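Local coordinates for metallophosphoesterase (Clostridium thermocellum, PDB 4J6O), which probably removes 2'- or 3'-phosphates from RNA ends during bacterial RNA repair, as a manganese-binding phosphatase of the calcineurin-like family, at residues Trp4-Ile16 and Val141-Val153. Numbering follows the deposited sequence. Where two conformers were deposited one is given.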
# COMPACT_ATOMS: atom_id res chain seq x y z
N TRP A 4 -5.07 16.41 -6.30
CA TRP A 4 -3.95 15.96 -5.51
C TRP A 4 -3.35 14.79 -6.23
O TRP A 4 -2.15 14.47 -6.07
CB TRP A 4 -4.43 15.56 -4.13
CG TRP A 4 -4.24 16.65 -3.15
CD1 TRP A 4 -3.58 17.84 -3.35
CD2 TRP A 4 -4.72 16.69 -1.79
NE1 TRP A 4 -3.62 18.60 -2.21
CE2 TRP A 4 -4.31 17.91 -1.24
CE3 TRP A 4 -5.48 15.81 -1.00
CZ2 TRP A 4 -4.61 18.26 0.08
CZ3 TRP A 4 -5.77 16.17 0.29
CH2 TRP A 4 -5.34 17.38 0.82
N ASN A 5 -4.14 14.16 -7.08
CA ASN A 5 -3.63 12.94 -7.70
C ASN A 5 -2.64 13.19 -8.84
O ASN A 5 -1.93 12.29 -9.29
CB ASN A 5 -4.76 12.00 -8.09
CG ASN A 5 -5.69 12.61 -9.07
OD1 ASN A 5 -5.29 12.94 -10.19
ND2 ASN A 5 -6.95 12.79 -8.67
N ASN A 6 -2.53 14.43 -9.29
CA ASN A 6 -1.64 14.72 -10.40
C ASN A 6 -0.15 14.87 -9.98
O ASN A 6 0.24 15.84 -9.36
CB ASN A 6 -2.16 15.97 -11.11
CG ASN A 6 -1.50 16.19 -12.42
OD1 ASN A 6 -0.33 15.86 -12.58
ND2 ASN A 6 -2.22 16.76 -13.38
N LYS A 7 0.67 13.89 -10.33
CA LYS A 7 2.11 13.97 -10.05
C LYS A 7 2.84 13.67 -11.33
O LYS A 7 3.86 12.98 -11.33
CB LYS A 7 2.52 12.93 -9.00
CG LYS A 7 2.05 13.25 -7.59
CD LYS A 7 2.93 14.31 -6.94
CE LYS A 7 2.88 14.18 -5.41
NZ LYS A 7 3.66 15.27 -4.77
N LYS A 8 2.28 14.14 -12.44
CA LYS A 8 2.84 13.88 -13.75
C LYS A 8 4.26 14.42 -13.93
O LYS A 8 5.01 13.93 -14.79
CB LYS A 8 1.91 14.40 -14.83
CG LYS A 8 0.63 13.59 -14.94
CD LYS A 8 -0.22 14.17 -16.06
CE LYS A 8 -1.53 13.45 -16.21
NZ LYS A 8 -2.39 14.13 -17.24
N ASP A 9 4.67 15.37 -13.09
CA ASP A 9 6.03 15.91 -13.14
C ASP A 9 7.05 15.03 -12.39
O ASP A 9 8.26 15.34 -12.37
CB ASP A 9 6.06 17.34 -12.61
CG ASP A 9 5.27 17.53 -11.32
OD1 ASP A 9 4.65 16.57 -10.80
OD2 ASP A 9 5.25 18.67 -10.84
N GLU A 10 6.57 13.96 -11.80
CA GLU A 10 7.42 13.01 -11.09
C GLU A 10 7.77 11.83 -12.01
O GLU A 10 6.90 11.02 -12.38
CB GLU A 10 6.74 12.53 -9.82
CG GLU A 10 6.59 13.60 -8.74
CD GLU A 10 7.90 13.87 -7.98
OE1 GLU A 10 8.70 12.91 -7.75
OE2 GLU A 10 8.12 15.04 -7.61
N HIS A 11 9.05 11.72 -12.37
CA HIS A 11 9.41 10.75 -13.39
C HIS A 11 10.09 9.50 -12.84
O HIS A 11 10.23 8.53 -13.55
CB HIS A 11 10.23 11.42 -14.51
CG HIS A 11 9.56 12.63 -15.08
ND1 HIS A 11 8.48 12.55 -15.93
CD2 HIS A 11 9.79 13.95 -14.89
CE1 HIS A 11 8.09 13.77 -16.27
NE2 HIS A 11 8.87 14.64 -15.65
N GLY A 12 10.47 9.54 -11.56
CA GLY A 12 11.11 8.41 -10.92
C GLY A 12 12.58 8.48 -11.27
O GLY A 12 13.06 9.55 -11.62
N PRO A 13 13.28 7.34 -11.25
CA PRO A 13 12.74 5.98 -11.04
C PRO A 13 11.99 5.73 -9.73
O PRO A 13 12.27 6.43 -8.75
CB PRO A 13 14.00 5.12 -10.97
CG PRO A 13 14.98 5.85 -11.85
CD PRO A 13 14.72 7.31 -11.56
N PHE A 14 11.11 4.73 -9.72
CA PHE A 14 10.34 4.43 -8.51
C PHE A 14 10.48 2.96 -8.21
O PHE A 14 10.65 2.15 -9.11
CB PHE A 14 8.83 4.64 -8.74
CG PHE A 14 8.47 6.02 -9.13
CD1 PHE A 14 8.59 7.06 -8.24
CD2 PHE A 14 7.98 6.29 -10.42
CE1 PHE A 14 8.23 8.34 -8.60
CE2 PHE A 14 7.59 7.56 -10.78
CZ PHE A 14 7.74 8.60 -9.89
N ASP A 15 10.43 2.63 -6.92
CA ASP A 15 10.31 1.24 -6.51
C ASP A 15 9.00 1.14 -5.78
O ASP A 15 8.79 1.86 -4.79
CB ASP A 15 11.50 0.86 -5.64
CG ASP A 15 12.79 0.93 -6.43
OD1 ASP A 15 12.85 0.34 -7.51
OD2 ASP A 15 13.72 1.61 -5.96
N ILE A 16 8.11 0.36 -6.35
CA ILE A 16 6.69 0.35 -5.94
C ILE A 16 6.45 -0.90 -5.11
O ILE A 16 6.77 -2.00 -5.55
CB ILE A 16 5.77 0.35 -7.17
CG1 ILE A 16 6.12 1.51 -8.11
CG2 ILE A 16 4.29 0.45 -6.72
CD1 ILE A 16 5.42 1.44 -9.43
N VAL A 141 -3.55 10.55 -0.46
CA VAL A 141 -4.26 10.75 -1.72
C VAL A 141 -4.69 9.39 -2.29
O VAL A 141 -3.91 8.43 -2.18
CB VAL A 141 -3.27 11.45 -2.69
CG1 VAL A 141 -3.89 11.65 -4.05
CG2 VAL A 141 -2.79 12.81 -2.13
N SER A 142 -5.90 9.29 -2.87
CA SER A 142 -6.43 7.99 -3.35
C SER A 142 -5.53 7.24 -4.34
O SER A 142 -5.36 6.02 -4.25
CB SER A 142 -7.83 8.20 -3.95
OG SER A 142 -7.75 8.88 -5.19
N HIS A 143 -4.93 7.99 -5.26
CA HIS A 143 -4.02 7.38 -6.23
C HIS A 143 -3.17 8.49 -6.80
O HIS A 143 -3.44 9.65 -6.58
CB HIS A 143 -4.78 6.70 -7.37
CG HIS A 143 -5.58 7.64 -8.24
ND1 HIS A 143 -6.72 8.31 -7.80
CD2 HIS A 143 -5.41 8.00 -9.54
CE1 HIS A 143 -7.22 9.00 -8.81
NE2 HIS A 143 -6.44 8.86 -9.86
N TYR A 144 -2.11 8.11 -7.51
CA TYR A 144 -1.30 9.12 -8.16
C TYR A 144 -1.17 8.78 -9.62
O TYR A 144 -1.05 7.62 -9.97
CB TYR A 144 0.09 9.20 -7.56
CG TYR A 144 0.16 9.82 -6.20
CD1 TYR A 144 -0.09 11.17 -6.02
CD2 TYR A 144 0.50 9.07 -5.09
CE1 TYR A 144 0.01 11.76 -4.78
CE2 TYR A 144 0.61 9.65 -3.84
CZ TYR A 144 0.38 11.02 -3.69
OH TYR A 144 0.46 11.64 -2.46
N VAL A 145 -1.30 9.80 -10.47
CA VAL A 145 -0.92 9.68 -11.88
C VAL A 145 0.46 10.30 -12.00
O VAL A 145 0.65 11.51 -11.74
CB VAL A 145 -1.95 10.40 -12.80
CG1 VAL A 145 -1.62 10.14 -14.25
CG2 VAL A 145 -3.40 9.90 -12.48
N LEU A 146 1.42 9.50 -12.43
CA LEU A 146 2.81 9.94 -12.43
C LEU A 146 3.42 9.89 -13.83
O LEU A 146 2.83 9.30 -14.75
CB LEU A 146 3.61 8.97 -11.55
CG LEU A 146 3.14 8.93 -10.11
CD1 LEU A 146 2.96 7.47 -9.67
CD2 LEU A 146 4.25 9.46 -9.28
N ASP A 147 4.58 10.54 -13.96
CA ASP A 147 5.45 10.39 -15.14
C ASP A 147 4.70 10.59 -16.44
O ASP A 147 4.55 9.65 -17.25
CB ASP A 147 6.12 9.02 -15.13
CG ASP A 147 7.20 8.92 -16.19
OD1 ASP A 147 7.76 10.00 -16.54
OD2 ASP A 147 7.45 7.81 -16.69
N ASP A 148 4.21 11.82 -16.61
CA ASP A 148 3.50 12.22 -17.81
C ASP A 148 2.31 11.34 -18.12
O ASP A 148 1.97 11.15 -19.29
CB ASP A 148 4.44 12.26 -19.03
CG ASP A 148 5.50 13.32 -18.91
OD1 ASP A 148 5.18 14.40 -18.38
OD2 ASP A 148 6.64 13.11 -19.35
N GLY A 149 1.69 10.77 -17.08
CA GLY A 149 0.56 9.88 -17.28
C GLY A 149 0.92 8.47 -17.72
O GLY A 149 0.05 7.70 -18.12
N LYS A 150 2.18 8.08 -17.60
CA LYS A 150 2.57 6.75 -18.02
C LYS A 150 2.42 5.71 -16.91
O LYS A 150 2.46 4.49 -17.17
CB LYS A 150 4.04 6.76 -18.48
CG LYS A 150 4.20 7.48 -19.79
CD LYS A 150 5.69 7.79 -20.01
CE LYS A 150 5.88 8.67 -21.27
NZ LYS A 150 7.32 9.23 -21.31
N LEU A 151 2.20 6.17 -15.68
CA LEU A 151 2.15 5.26 -14.56
C LEU A 151 1.04 5.72 -13.64
O LEU A 151 0.94 6.92 -13.37
CB LEU A 151 3.49 5.29 -13.83
CG LEU A 151 3.62 4.54 -12.47
CD1 LEU A 151 3.40 3.04 -12.62
CD2 LEU A 151 4.95 4.93 -11.72
N VAL A 152 0.25 4.78 -13.15
CA VAL A 152 -0.75 5.08 -12.09
C VAL A 152 -0.50 4.08 -10.97
O VAL A 152 -0.34 2.89 -11.23
CB VAL A 152 -2.16 4.92 -12.65
CG1 VAL A 152 -3.22 4.99 -11.54
CG2 VAL A 152 -2.47 6.05 -13.71
N VAL A 153 -0.52 4.56 -9.73
CA VAL A 153 -0.45 3.66 -8.57
C VAL A 153 -1.70 3.89 -7.73
O VAL A 153 -2.13 5.03 -7.53
CB VAL A 153 0.83 3.81 -7.71
CG1 VAL A 153 2.09 3.31 -8.49
CG2 VAL A 153 1.02 5.23 -7.16
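Asn-5 and Lys-7 join the chain at 4-16 to strand 143-146 as a short parallel edge. Val-145 N gives a nearly straight bond to Asn-5 O (2.8 Å), and Lys-7 N returns one to Val-145 O, so both polar backbone atoms of Val-145 are gripped by residues flanking Asn-6. Asn-6 OD1 reaches forward to accept from Lys-8 N in an Asx turn that leads into the type I turn Lys-7 to Glu-10. Beyond it, Asp-148 N binds Lys-8 O, and Asp-147 N reaches Glu-10 O more weakly.

Asn-5 CB lies over one face of the His-143 ring, 4.0 Å from the centroid, and touches His-143 O. CG sits between the backbone N and the carbonyl carbon (chi1 60°), which carries the amide out above the CE1-NE2 side of the imidazole, planes 20° apart. Asn-5 ND2 ends 3.8 Å from His-143 CE1, and Asn-5 OD1 lies loosely near Val-145 CG2 (4.2 Å). Lys-7 runs alongside Tyr-144, its CG against CD1 of that ring. At the far end His-11 ND1 donates to the anti lone pair of Asp-147 OD1 (2.7 Å), the oxygen in the imidazole plane but the carboxylate turned 84° to it; Tyr-238 holds Asp-147 OD2.

After the turn, on strand 14-17, Phe-14 CZ meets Leu-146 CD2 (3.6 Å) and its CD2 meets Leu-151 CD2, while Ile-16 CD1 reaches Val-153 CG1. Two facing sheets of the calcineurin-like fold meet here: strand 14-17 lies between strands 59-62 and 232-238, whose Leu-61 and Tyr-238 share the apolar interface, whereas residues 6-7 edge the sheet of strands 143-146 and 151-154, with helix 168-176 against His-143.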